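Local structure of flavin adenine dinucleotide synthase (Saccharomyces cerevisiae, 2WSI) at residues C10-N15 with H253-D258; E44-W49 with W78-I83; N201-L206 with L245-E250. The protein catalyses the transfer of the adenylyl group of ATP to flavin mononucleotide, forming the coenzyme flavin adenine dinucleotide and diphosphate. One frame throughout, in Å; residues are numbered along the deposited sequence.

How the contacts relate
Contact 1 joins helix 3-18, near the N-terminus, to a loop late in the chain, and the other two contacts are nested within the loop it closes, contact 2 ahead of contact 3. Contacts 1 and 3 have centres about 13 Å apart, and Thr14 and Ile13 of helix 3-18 touch Phe205 of helix 199-209. Contacts 1 and 2, with centres about 22 Å apart, meet where Tyr11 packs on Trp78 of helix 64-87. Contacts 2 and 3 do not touch. Helix 3-18 packs on helices 64-87 and 199-209, residues 245-258 pack on helices 3-18 and 199-209, and contact 2 joins the end of helix 25-45 to helix 64-87. Contacts 1 and 2 lie away from the FAD site.

Contact 1 of 3, residues C10-N15 with H253-D258; sequences CYEITN and HAFGKD
Phe255 lays one face of its ring against Ile13, whose CG1 sits only 16° off the ring normal and 3.6 Å from the centroid of the Phe255 ring, a CH-pi contact. The closest pair, Ile13 CG1 to Phe255 CD2 at 3.5 Å, lies toward the rim. A beta-branched isoleucine suits this helical position because its CG1 arm can cover an aromatic face. With CG anti to the backbone N (chi1 -177°), the phenyl ring of Phe255 reaches across to the helix from an irregular loop. Glu12 touches the same ring through its CB, 3.8 Å from Phe255 CZ, while its extended chain carries OE1 to the ring edge, in the ring plane, 3.7 Å from Phe255 CZ. There the weakly positive ring hydrogens would probably suit a carboxylate oxygen. Without the ring of Phe255, as with an alanine here, Ile13 CG1 would probably lose its aromatic cover and a gap is likely to open between loop and helix. Helix 199-209 lies beside both partners: Ile13 touches Ser209, and Phe255 packs on Tyr208 and is hydrogen-bonded to it through the backbone. Helices 64-87 and 25-45 pack on helix 3-18 through Cys10, Tyr11 and Thr14.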
loop_
_atom_site.group_PDB
_atom_site.type_symbol
_atom_site.label_atom_id
_atom_site.label_comp_id
_atom_site.label_asym_id
_atom_site.label_seq_id
_atom_site.Cartn_x
_atom_site.Cartn_y
_atom_site.Cartn_z
ATOM N N CYS A 10 -14.011 -0.474 1.261
ATOM C CA CYS A 10 -12.932 -1.151 0.529
ATOM C C CYS A 10 -13.462 -2.445 -0.117
ATOM O O CYS A 10 -13.084 -2.836 -1.224
ATOM C CB CYS A 10 -11.787 -1.439 1.499
ATOM S SG CYS A 10 -10.889 0.099 1.945
ATOM N N TYR A 11 -14.380 -3.093 0.579
ATOM C CA TYR A 11 -15.046 -4.261 0.035
ATOM C C TYR A 11 -15.775 -3.914 -1.258
ATOM O O TYR A 11 -15.695 -4.671 -2.231
ATOM C CB TYR A 11 -16.023 -4.876 1.051
ATOM C CG TYR A 11 -16.816 -6.002 0.438
ATOM C CD1 TYR A 11 -16.271 -7.292 0.341
ATOM C CD2 TYR A 11 -18.088 -5.786 -0.068
ATOM C CE1 TYR A 11 -16.985 -8.344 -0.267
ATOM C CE2 TYR A 11 -18.818 -6.837 -0.667
ATOM C CZ TYR A 11 -18.261 -8.103 -0.751
ATOM O OH TYR A 11 -18.978 -9.135 -1.317
ATOM N N GLU A 12 -16.484 -2.781 -1.273
ATOM C CA GLU A 12 -17.225 -2.378 -2.477
ATOM C C GLU A 12 -16.250 -2.069 -3.601
ATOM O O GLU A 12 -16.500 -2.397 -4.767
ATOM C CB GLU A 12 -18.109 -1.139 -2.212
ATOM C CG GLU A 12 -19.234 -1.378 -1.202
ATOM C CD GLU A 12 -20.131 -0.151 -1.004
ATOM O OE1 GLU A 12 -19.800 0.952 -1.498
ATOM O OE2 GLU A 12 -21.186 -0.286 -0.350
ATOM N N ILE A 13 -15.134 -1.441 -3.254
ATOM C CA ILE A 13 -14.146 -1.047 -4.262
ATOM C C ILE A 13 -13.568 -2.275 -4.920
ATOM O O ILE A 13 -13.432 -2.344 -6.133
ATOM C CB ILE A 13 -13.034 -0.167 -3.639
ATOM C CG1 ILE A 13 -13.597 1.234 -3.352
ATOM C CG2 ILE A 13 -11.823 -0.036 -4.577
ATOM C CD1 ILE A 13 -12.649 2.157 -2.533
ATOM N N THR A 14 -13.209 -3.244 -4.107
ATOM C CA THR A 14 -12.543 -4.422 -4.597
ATOM C C THR A 14 -13.543 -5.247 -5.407
ATOM O O THR A 14 -13.246 -5.704 -6.500
ATOM C CB THR A 14 -11.958 -5.207 -3.409
ATOM O OG1 THR A 14 -11.045 -4.335 -2.703
ATOM C CG2 THR A 14 -11.203 -6.436 -3.899
ATOM N N ASN A 15 -14.746 -5.389 -4.872
ATOM C CA ASN A 15 -15.829 -6.084 -5.575
ATOM C C ASN A 15 -16.111 -5.436 -6.939
ATOM O O ASN A 15 -16.247 -6.104 -7.956
ATOM C CB ASN A 15 -17.098 -6.059 -4.717
ATOM C CG ASN A 15 -18.124 -7.122 -5.150
ATOM O OD1 ASN A 15 -17.767 -8.239 -5.508
ATOM N ND2 ASN A 15 -19.393 -6.770 -5.085
ATOM N N HIS A 253 -13.164 5.866 -15.154
ATOM C CA HIS A 253 -14.292 5.131 -14.601
ATOM C C HIS A 253 -14.071 4.756 -13.142
ATOM O O HIS A 253 -14.698 3.820 -12.656
ATOM C CB HIS A 253 -14.524 3.860 -15.405
ATOM C CG HIS A 253 -14.863 4.113 -16.838
ATOM N ND1 HIS A 253 -13.909 4.139 -17.833
ATOM C CD2 HIS A 253 -16.050 4.352 -17.442
ATOM C CE1 HIS A 253 -14.497 4.384 -18.992
ATOM N NE2 HIS A 253 -15.796 4.510 -18.783
ATOM N N ALA A 254 -13.167 5.471 -12.467
ATOM C CA ALA A 254 -12.818 5.181 -11.077
ATOM C C ALA A 254 -14.046 5.059 -10.167
ATOM O O ALA A 254 -15.017 5.783 -10.307
ATOM C CB ALA A 254 -11.885 6.285 -10.528
ATOM N N PHE A 255 -13.961 4.163 -9.196
ATOM C CA PHE A 255 -15.032 3.948 -8.228
ATOM C C PHE A 255 -15.613 5.232 -7.640
ATOM O O PHE A 255 -14.891 6.042 -7.050
ATOM C CB PHE A 255 -14.498 3.087 -7.085
ATOM C CG PHE A 255 -15.529 2.733 -6.071
ATOM C CD1 PHE A 255 -16.337 1.625 -6.255
ATOM C CD2 PHE A 255 -15.703 3.520 -4.937
ATOM C CE1 PHE A 255 -17.295 1.285 -5.312
ATOM C CE2 PHE A 255 -16.668 3.191 -3.994
ATOM C CZ PHE A 255 -17.461 2.060 -4.187
ATOM N N GLY A 256 -16.934 5.394 -7.757
ATOM C CA GLY A 256 -17.632 6.504 -7.118
ATOM C C GLY A 256 -17.443 7.867 -7.788
ATOM O O GLY A 256 -18.135 8.843 -7.480
ATOM N N LYS A 257 -16.486 7.941 -8.699
ATOM C CA LYS A 257 -16.312 9.115 -9.535
ATOM C C LYS A 257 -17.525 9.052 -10.451
ATOM O O LYS A 257 -18.194 10.048 -10.721
ATOM C CB LYS A 257 -14.997 8.981 -10.320
ATOM C CG LYS A 257 -14.486 10.227 -11.004
ATOM C CD LYS A 257 -13.198 9.939 -11.793
ATOM C CE LYS A 257 -11.951 9.981 -10.917
ATOM N NZ LYS A 257 -10.673 9.912 -11.714
ATOM N N ASP A 258 -17.807 7.821 -10.865
ATOM C CA ASP A 258 -18.915 7.465 -11.736
ATOM C C ASP A 258 -18.571 6.089 -12.293
ATOM O O ASP A 258 -17.390 5.721 -12.361
ATOM C CB ASP A 258 -19.091 8.464 -12.877
ATOM C CG ASP A 258 -20.234 8.086 -13.817
ATOM O OD1 ASP A 258 -20.370 6.883 -14.153
ATOM O OD2 ASP A 258 -20.995 8.995 -14.222
#

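Contact 2 of 3, residues E44-W49 with W78-I83; sequences EIFVRW and WEYFFI
Phe46 and Tyr80 carry this contact between the residues around the C-terminal end of helix 25-45 and a face of helix 64-87. The methylene of Phe46 comes closest, with its CB 3.7 Å from Tyr80 CD1, while Phe46 CD2 lies 3.9 Å from Tyr80 CB. Each ring thus approaches the other's CB obliquely. The planes are inclined at 74° with centroids of the Phe46 and Tyr80 rings 5.5 Å apart, an oblique aromatic pair. Tyr80 has CG anti to the backbone N (chi1 164°), which swings its ring off the helix toward Phe46 and brings the hydroxyl near Phe46 O, which it meets through a water. That water links the two segments: it donates to Phe46 O over 2.8 Å and is hydrogen-bonded to Tyr80 OH at 2.7 Å. Tyrosine suits this partly exposed place, since its ring packs against phenylalanine while its hydroxyl meets the water; the wholly apolar Phe46 is the more deeply buried of the two.

Behind this first shell, the turn is held by Ile45 O, which accepts from both Arg48 N and Trp49 N and so fixes the backbone from which Phe46 projects. Pro51 touches both rings, and Tyr73, earlier on helix 64-87, meets Phe46 edge-to-face. Farther out, Glu79 forms a salt bridge to Arg38, tying helix 64-87 to helix 25-45 a second time, while Trp78 leans on helix 3-18. Beneath the turn, Ile45 and Trp49 pack on strands 178-180 and 189-191 at one margin of the sheet.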
loop_
_atom_site.group_PDB
_atom_site.type_symbol
_atom_site.label_atom_id
_atom_site.label_comp_id
_atom_site.label_asym_id
_atom_site.label_seq_id
_atom_site.Cartn_x
_atom_site.Cartn_y
_atom_site.Cartn_z
ATOM N N GLU A 44 -5.772 -18.492 4.654
ATOM C CA GLU A 44 -4.533 -18.900 5.328
ATOM C C GLU A 44 -4.135 -18.023 6.498
ATOM O O GLU A 44 -3.439 -18.474 7.393
ATOM C CB GLU A 44 -3.367 -18.944 4.345
ATOM C CG GLU A 44 -3.410 -20.124 3.396
ATOM C CD GLU A 44 -2.296 -20.040 2.359
ATOM O OE1 GLU A 44 -1.119 -19.993 2.770
ATOM O OE2 GLU A 44 -2.602 -20.013 1.146
ATOM N N ILE A 45 -4.558 -16.767 6.502
ATOM C CA ILE A 45 -4.088 -15.864 7.538
ATOM C C ILE A 45 -5.105 -15.614 8.647
ATOM O O ILE A 45 -4.805 -15.808 9.831
ATOM C CB ILE A 45 -3.615 -14.556 6.881
ATOM C CG1 ILE A 45 -2.396 -14.902 5.996
ATOM C CG2 ILE A 45 -3.249 -13.549 7.921
ATOM C CD1 ILE A 45 -1.940 -13.760 5.090
ATOM N N PHE A 46 -6.289 -15.150 8.278
ATOM C CA PHE A 46 -7.290 -14.822 9.280
ATOM C C PHE A 46 -7.812 -16.076 9.962
ATOM O O PHE A 46 -8.430 -15.998 11.023
ATOM C CB PHE A 46 -8.461 -14.044 8.682
ATOM C CG PHE A 46 -8.092 -12.649 8.165
ATOM C CD1 PHE A 46 -6.873 -12.075 8.451
ATOM C CD2 PHE A 46 -9.015 -11.917 7.435
ATOM C CE1 PHE A 46 -6.544 -10.804 7.969
ATOM C CE2 PHE A 46 -8.710 -10.647 6.978
ATOM C CZ PHE A 46 -7.470 -10.093 7.237
ATOM N N VAL A 47 -7.568 -17.232 9.369
ATOM C CA VAL A 47 -8.024 -18.473 9.999
ATOM C C VAL A 47 -7.116 -18.780 11.198
ATOM O O VAL A 47 -7.515 -19.416 12.190
ATOM C CB VAL A 47 -8.007 -19.596 8.949
ATOM C CG1 VAL A 47 -7.918 -20.966 9.597
ATOM C CG2 VAL A 47 -9.249 -19.451 8.031
ATOM N N ARG A 48 -5.889 -18.279 11.128
ATOM C CA ARG A 48 -4.893 -18.614 12.135
ATOM C C ARG A 48 -4.628 -17.508 13.153
ATOM O O ARG A 48 -4.335 -17.784 14.319
ATOM C CB ARG A 48 -3.611 -18.998 11.412
ATOM C CG ARG A 48 -2.478 -19.377 12.295
ATOM C CD ARG A 48 -1.392 -19.960 11.428
ATOM N NE ARG A 48 -0.221 -20.355 12.192
ATOM C CZ ARG A 48 0.892 -20.806 11.630
ATOM N NH1 ARG A 48 0.978 -20.894 10.297
ATOM N NH2 ARG A 48 1.920 -21.131 12.389
ATOM N N TRP A 49 -4.748 -16.256 12.730
ATOM C CA TRP A 49 -4.543 -15.112 13.630
ATOM C C TRP A 49 -5.712 -14.127 13.491
ATOM O O TRP A 49 -6.290 -13.995 12.413
ATOM C CB TRP A 49 -3.265 -14.368 13.255
ATOM C CG TRP A 49 -2.023 -15.186 13.358
ATOM C CD1 TRP A 49 -1.333 -15.493 14.501
ATOM C CD2 TRP A 49 -1.282 -15.767 12.270
ATOM N NE1 TRP A 49 -0.204 -16.254 14.186
ATOM C CE2 TRP A 49 -0.156 -16.428 12.828
ATOM C CE3 TRP A 49 -1.465 -15.805 10.884
ATOM C CZ2 TRP A 49 0.768 -17.118 12.051
ATOM C CZ3 TRP A 49 -0.539 -16.512 10.110
ATOM C CH2 TRP A 49 0.554 -17.160 10.699
ATOM N N TRP A 78 -13.905 -6.988 6.115
ATOM C CA TRP A 78 -15.362 -6.937 5.988
ATOM C C TRP A 78 -15.898 -8.372 5.811
ATOM O O TRP A 78 -16.778 -8.837 6.557
ATOM C CB TRP A 78 -15.740 -6.096 4.785
ATOM C CG TRP A 78 -17.223 -5.905 4.601
ATOM C CD1 TRP A 78 -17.995 -6.335 3.534
ATOM C CD2 TRP A 78 -18.111 -5.194 5.475
ATOM N NE1 TRP A 78 -19.311 -5.939 3.711
ATOM C CE2 TRP A 78 -19.405 -5.237 4.892
ATOM C CE3 TRP A 78 -17.947 -4.549 6.712
ATOM C CZ2 TRP A 78 -20.524 -4.659 5.509
ATOM C CZ3 TRP A 78 -19.055 -3.974 7.318
ATOM C CH2 TRP A 78 -20.328 -4.032 6.718
ATOM N N GLU A 79 -15.354 -9.076 4.830
ATOM C CA GLU A 79 -15.788 -10.465 4.578
ATOM C C GLU A 79 -15.574 -11.384 5.799
ATOM O O GLU A 79 -16.399 -12.236 6.110
ATOM C CB GLU A 79 -15.073 -11.017 3.323
ATOM C CG GLU A 79 -15.531 -12.418 2.919
ATOM C CD GLU A 79 -15.142 -12.781 1.488
ATOM O OE1 GLU A 79 -15.025 -11.869 0.644
ATOM O OE2 GLU A 79 -14.949 -13.985 1.223
ATOM N N TYR A 80 -14.477 -11.181 6.516
ATOM C CA TYR A 80 -14.111 -11.996 7.679
ATOM C C TYR A 80 -15.185 -11.928 8.758
ATOM O O TYR A 80 -15.524 -12.912 9.422
ATOM C CB TYR A 80 -12.780 -11.479 8.249
ATOM C CG TYR A 80 -12.426 -11.944 9.651
ATOM C CD1 TYR A 80 -11.842 -13.192 9.863
ATOM C CD2 TYR A 80 -12.630 -11.117 10.752
ATOM C CE1 TYR A 80 -11.495 -13.624 11.144
ATOM C CE2 TYR A 80 -12.269 -11.528 12.050
ATOM C CZ TYR A 80 -11.709 -12.784 12.231
ATOM O OH TYR A 80 -11.346 -13.210 13.486
ATOM N N PHE A 81 -15.730 -10.748 8.926
ATOM C CA PHE A 81 -16.745 -10.563 9.934
ATOM C C PHE A 81 -17.950 -11.469 9.645
ATOM O O PHE A 81 -18.514 -12.075 10.548
ATOM C CB PHE A 81 -17.155 -9.114 9.964
ATOM C CG PHE A 81 -18.335 -8.844 10.831
ATOM C CD1 PHE A 81 -18.211 -8.832 12.224
ATOM C CD2 PHE A 81 -19.570 -8.598 10.263
ATOM C CE1 PHE A 81 -19.315 -8.569 13.033
ATOM C CE2 PHE A 81 -20.676 -8.330 11.064
ATOM C CZ PHE A 81 -20.540 -8.324 12.455
ATOM N N PHE A 82 -18.342 -11.562 8.385
ATOM C CA PHE A 82 -19.517 -12.360 8.042
ATOM C C PHE A 82 -19.230 -13.869 8.078
ATOM O O PHE A 82 -20.058 -14.654 8.549
ATOM C CB PHE A 82 -20.090 -11.884 6.699
ATOM C CG PHE A 82 -20.615 -10.476 6.766
ATOM C CD1 PHE A 82 -21.877 -10.222 7.286
ATOM C CD2 PHE A 82 -19.830 -9.400 6.364
ATOM C CE1 PHE A 82 -22.366 -8.931 7.385
ATOM C CE2 PHE A 82 -20.303 -8.091 6.467
ATOM C CZ PHE A 82 -21.583 -7.861 6.983
ATOM N N ILE A 83 -18.047 -14.258 7.627
ATOM C CA ILE A 83 -17.608 -15.641 7.719
ATOM C C ILE A 83 -17.609 -16.090 9.194
ATOM O O ILE A 83 -18.102 -17.169 9.538
ATOM C CB ILE A 83 -16.186 -15.832 7.076
ATOM C CG1 ILE A 83 -16.231 -15.519 5.575
ATOM C CG2 ILE A 83 -15.690 -17.283 7.269
ATOM C CD1 ILE A 83 -14.826 -15.574 4.883
HETATM O O HOH W 1 -9.273 -14.989 13.462
#

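Contact 3 of 3, residues N201-L206 with L245-E250; sequences NIWSFL and LHFEWE
Ser204, midway along a helical segment, and Phe247, the N-cap residue of the short helix 248-252, bring their backbones nearest, with CA atoms 6.0 Å apart. The Phe247 ring packs against Trp203 and Ser204. Trp203 CB stands over one of its faces, 3.8 Å from the centroid of the Phe247 ring and 20° off the normal, a CH-pi contact, whereas the indole turns off obliquely. The indole's five-membered ring and the phenyl ring have planes 59° apart. The backbone points Trp203 CB at Phe247, and the first torsion, with CG anti to the carbonyl carbon, turns the indole away to meet Tyr217 edge-to-face. His246 CB covers the opposite face of Phe247, so that the ring is sandwiched between aliphatic carbons. Phenylalanine, flat and apolar, fits such a buried slot, and the small Ser204 lets the ring come close to the helix backbone, with Phe247 CE1 3.7 Å from Ser204 N.

Helix 199-209 belongs to the PAPS reductase-like domain of the HUP clan, an alpha/beta nucleotide-binding fold with a largely parallel sheet, and here it receives a segment from later in the chain. Trp203 lies about 11 Å, side chain to side chain, from the FAD-binding Arg300.

One polar bond crosses the interface: Ser204 OG donates to Glu250 OE2 at 2.6 Å, using that oxygen's anti lone pair. Glu250 CG lies 3.4 Å from Ser204 OG, and the bend at chi2 (94°) turns the carboxylate toward the hydroxyl, with OE2 at the edge of the Phe247 ring, in its plane. For this buried carboxylate the serine hydroxyl supplies a hydrogen. Tyr17 OH of helix 3-18 is also hydrogen-bonded to Ser204 OG, and Ile27 of helix 25-45 touches both Ser204 and Glu250.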
loop_
_atom_site.group_PDB
_atom_site.type_symbol
_atom_site.label_atom_id
_atom_site.label_comp_id
_atom_site.label_asym_id
_atom_site.label_seq_id
_atom_site.Cartn_x
_atom_site.Cartn_y
_atom_site.Cartn_z
ATOM N N ASN A 201 -0.336 -3.785 -11.976
ATOM C CA ASN A 201 -1.474 -4.156 -11.139
ATOM C C ASN A 201 -1.658 -3.092 -10.053
ATOM O O ASN A 201 -2.779 -2.706 -9.749
ATOM C CB ASN A 201 -1.254 -5.479 -10.437
ATOM C CG ASN A 201 -1.071 -6.661 -11.392
ATOM O OD1 ASN A 201 -1.789 -6.863 -12.386
ATOM N ND2 ASN A 201 -0.115 -7.471 -11.055
ATOM N N ILE A 202 -0.547 -2.613 -9.501
ATOM C CA ILE A 202 -0.616 -1.664 -8.393
ATOM C C ILE A 202 -1.318 -0.378 -8.880
ATOM O O ILE A 202 -2.310 0.060 -8.295
ATOM C CB ILE A 202 0.789 -1.368 -7.834
ATOM C CG1 ILE A 202 1.335 -2.609 -7.087
ATOM C CG2 ILE A 202 0.732 -0.134 -6.902
ATOM C CD1 ILE A 202 0.520 -2.945 -5.776
ATOM N N TRP A 203 -0.842 0.201 -9.982
ATOM C CA TRP A 203 -1.435 1.448 -10.451
ATOM C C TRP A 203 -2.880 1.250 -10.924
ATOM O O TRP A 203 -3.738 2.102 -10.695
ATOM C CB TRP A 203 -0.654 2.054 -11.616
ATOM C CG TRP A 203 0.736 2.559 -11.338
ATOM C CD1 TRP A 203 1.855 2.265 -12.056
ATOM C CD2 TRP A 203 1.150 3.482 -10.312
ATOM N NE1 TRP A 203 2.945 2.938 -11.534
ATOM C CE2 TRP A 203 2.539 3.690 -10.472
ATOM C CE3 TRP A 203 0.488 4.156 -9.290
ATOM C CZ2 TRP A 203 3.273 4.537 -9.632
ATOM C CZ3 TRP A 203 1.238 5.004 -8.443
ATOM C CH2 TRP A 203 2.603 5.163 -8.619
ATOM N N SER A 204 -3.141 0.151 -11.622
ATOM C CA SER A 204 -4.481 -0.061 -12.146
ATOM C C SER A 204 -5.480 -0.099 -10.995
ATOM O O SER A 204 -6.523 0.537 -11.068
ATOM C CB SER A 204 -4.597 -1.358 -12.937
ATOM O OG SER A 204 -5.951 -1.575 -13.265
ATOM N N PHE A 205 -5.164 -0.858 -9.945
ATOM C CA PHE A 205 -6.081 -0.946 -8.805
ATOM C C PHE A 205 -6.149 0.371 -8.019
ATOM O O PHE A 205 -7.227 0.852 -7.668
ATOM C CB PHE A 205 -5.688 -2.109 -7.884
ATOM C CG PHE A 205 -6.657 -2.320 -6.755
ATOM C CD1 PHE A 205 -7.896 -2.891 -6.988
ATOM C CD2 PHE A 205 -6.351 -1.891 -5.464
ATOM C CE1 PHE A 205 -8.808 -3.083 -5.961
ATOM C CE2 PHE A 205 -7.251 -2.076 -4.427
ATOM C CZ PHE A 205 -8.488 -2.684 -4.676
ATOM N N LEU A 206 -5.003 0.986 -7.757
ATOM C CA LEU A 206 -4.992 2.166 -6.883
ATOM C C LEU A 206 -5.688 3.356 -7.571
ATOM O O LEU A 206 -6.432 4.077 -6.944
ATOM C CB LEU A 206 -3.559 2.487 -6.449
ATOM C CG LEU A 206 -3.381 3.577 -5.389
ATOM C CD1 LEU A 206 -4.226 3.227 -4.153
ATOM C CD2 LEU A 206 -1.915 3.732 -5.048
ATOM N N LEU A 245 -0.008 6.695 -21.411
ATOM C CA LEU A 245 -0.805 6.374 -20.230
ATOM C C LEU A 245 -1.518 5.058 -20.470
ATOM O O LEU A 245 -2.200 4.883 -21.486
ATOM C CB LEU A 245 -1.816 7.470 -19.934
ATOM C CG LEU A 245 -2.723 7.264 -18.717
ATOM C CD1 LEU A 245 -1.903 7.152 -17.420
ATOM C CD2 LEU A 245 -3.701 8.409 -18.625
ATOM N N HIS A 246 -1.350 4.120 -19.545
ATOM C CA HIS A 246 -1.955 2.801 -19.707
ATOM C C HIS A 246 -3.184 2.598 -18.845
ATOM O O HIS A 246 -3.789 1.523 -18.895
ATOM C CB HIS A 246 -0.962 1.712 -19.358
ATOM C CG HIS A 246 0.171 1.620 -20.317
ATOM N ND1 HIS A 246 0.015 1.132 -21.596
ATOM C CD2 HIS A 246 1.473 1.975 -20.201
ATOM C CE1 HIS A 246 1.177 1.184 -22.224
ATOM N NE2 HIS A 246 2.078 1.689 -21.399
ATOM N N PHE A 247 -3.543 3.607 -18.058
ATOM C CA PHE A 247 -4.600 3.445 -17.046
ATOM C C PHE A 247 -5.735 4.430 -17.247
ATOM O O PHE A 247 -6.515 4.714 -16.333
ATOM C CB PHE A 247 -4.011 3.595 -15.634
ATOM C CG PHE A 247 -2.819 2.709 -15.403
ATOM C CD1 PHE A 247 -2.984 1.345 -15.268
ATOM C CD2 PHE A 247 -1.521 3.242 -15.393
ATOM C CE1 PHE A 247 -1.879 0.510 -15.103
ATOM C CE2 PHE A 247 -0.403 2.415 -15.205
ATOM C CZ PHE A 247 -0.594 1.040 -15.068
ATOM N N GLU A 248 -5.863 4.930 -18.468
ATOM C CA GLU A 248 -6.915 5.900 -18.743
ATOM C C GLU A 248 -8.327 5.383 -18.358
ATOM O O GLU A 248 -9.119 6.138 -17.809
ATOM C CB GLU A 248 -6.846 6.312 -20.225
ATOM C CG GLU A 248 -8.006 7.169 -20.697
ATOM C CD GLU A 248 -7.921 8.604 -20.209
ATOM O OE1 GLU A 248 -7.108 8.888 -19.298
ATOM O OE2 GLU A 248 -8.685 9.451 -20.730
ATOM N N TRP A 249 -8.651 4.121 -18.653
ATOM C CA TRP A 249 -10.003 3.590 -18.370
ATOM C C TRP A 249 -10.265 3.590 -16.860
ATOM O O TRP A 249 -11.322 4.024 -16.387
ATOM C CB TRP A 249 -10.180 2.168 -18.927
ATOM C CG TRP A 249 -11.595 1.655 -18.788
ATOM C CD1 TRP A 249 -12.563 1.633 -19.759
ATOM C CD2 TRP A 249 -12.211 1.118 -17.599
ATOM N NE1 TRP A 249 -13.733 1.114 -19.251
ATOM C CE2 TRP A 249 -13.548 0.791 -17.932
ATOM C CE3 TRP A 249 -11.765 0.890 -16.289
ATOM C CZ2 TRP A 249 -14.440 0.236 -17.002
ATOM C CZ3 TRP A 249 -12.652 0.331 -15.368
ATOM C CH2 TRP A 249 -13.979 0.013 -15.734
ATOM N N GLU A 250 -9.278 3.121 -16.105
ATOM C CA GLU A 250 -9.405 3.042 -14.652
ATOM C C GLU A 250 -9.599 4.426 -14.073
ATOM O O GLU A 250 -10.381 4.609 -13.147
ATOM C CB GLU A 250 -8.153 2.432 -14.044
ATOM C CG GLU A 250 -7.960 0.968 -14.345
ATOM C CD GLU A 250 -7.081 0.711 -15.551
ATOM O OE1 GLU A 250 -7.124 1.521 -16.521
ATOM O OE2 GLU A 250 -6.354 -0.308 -15.527
#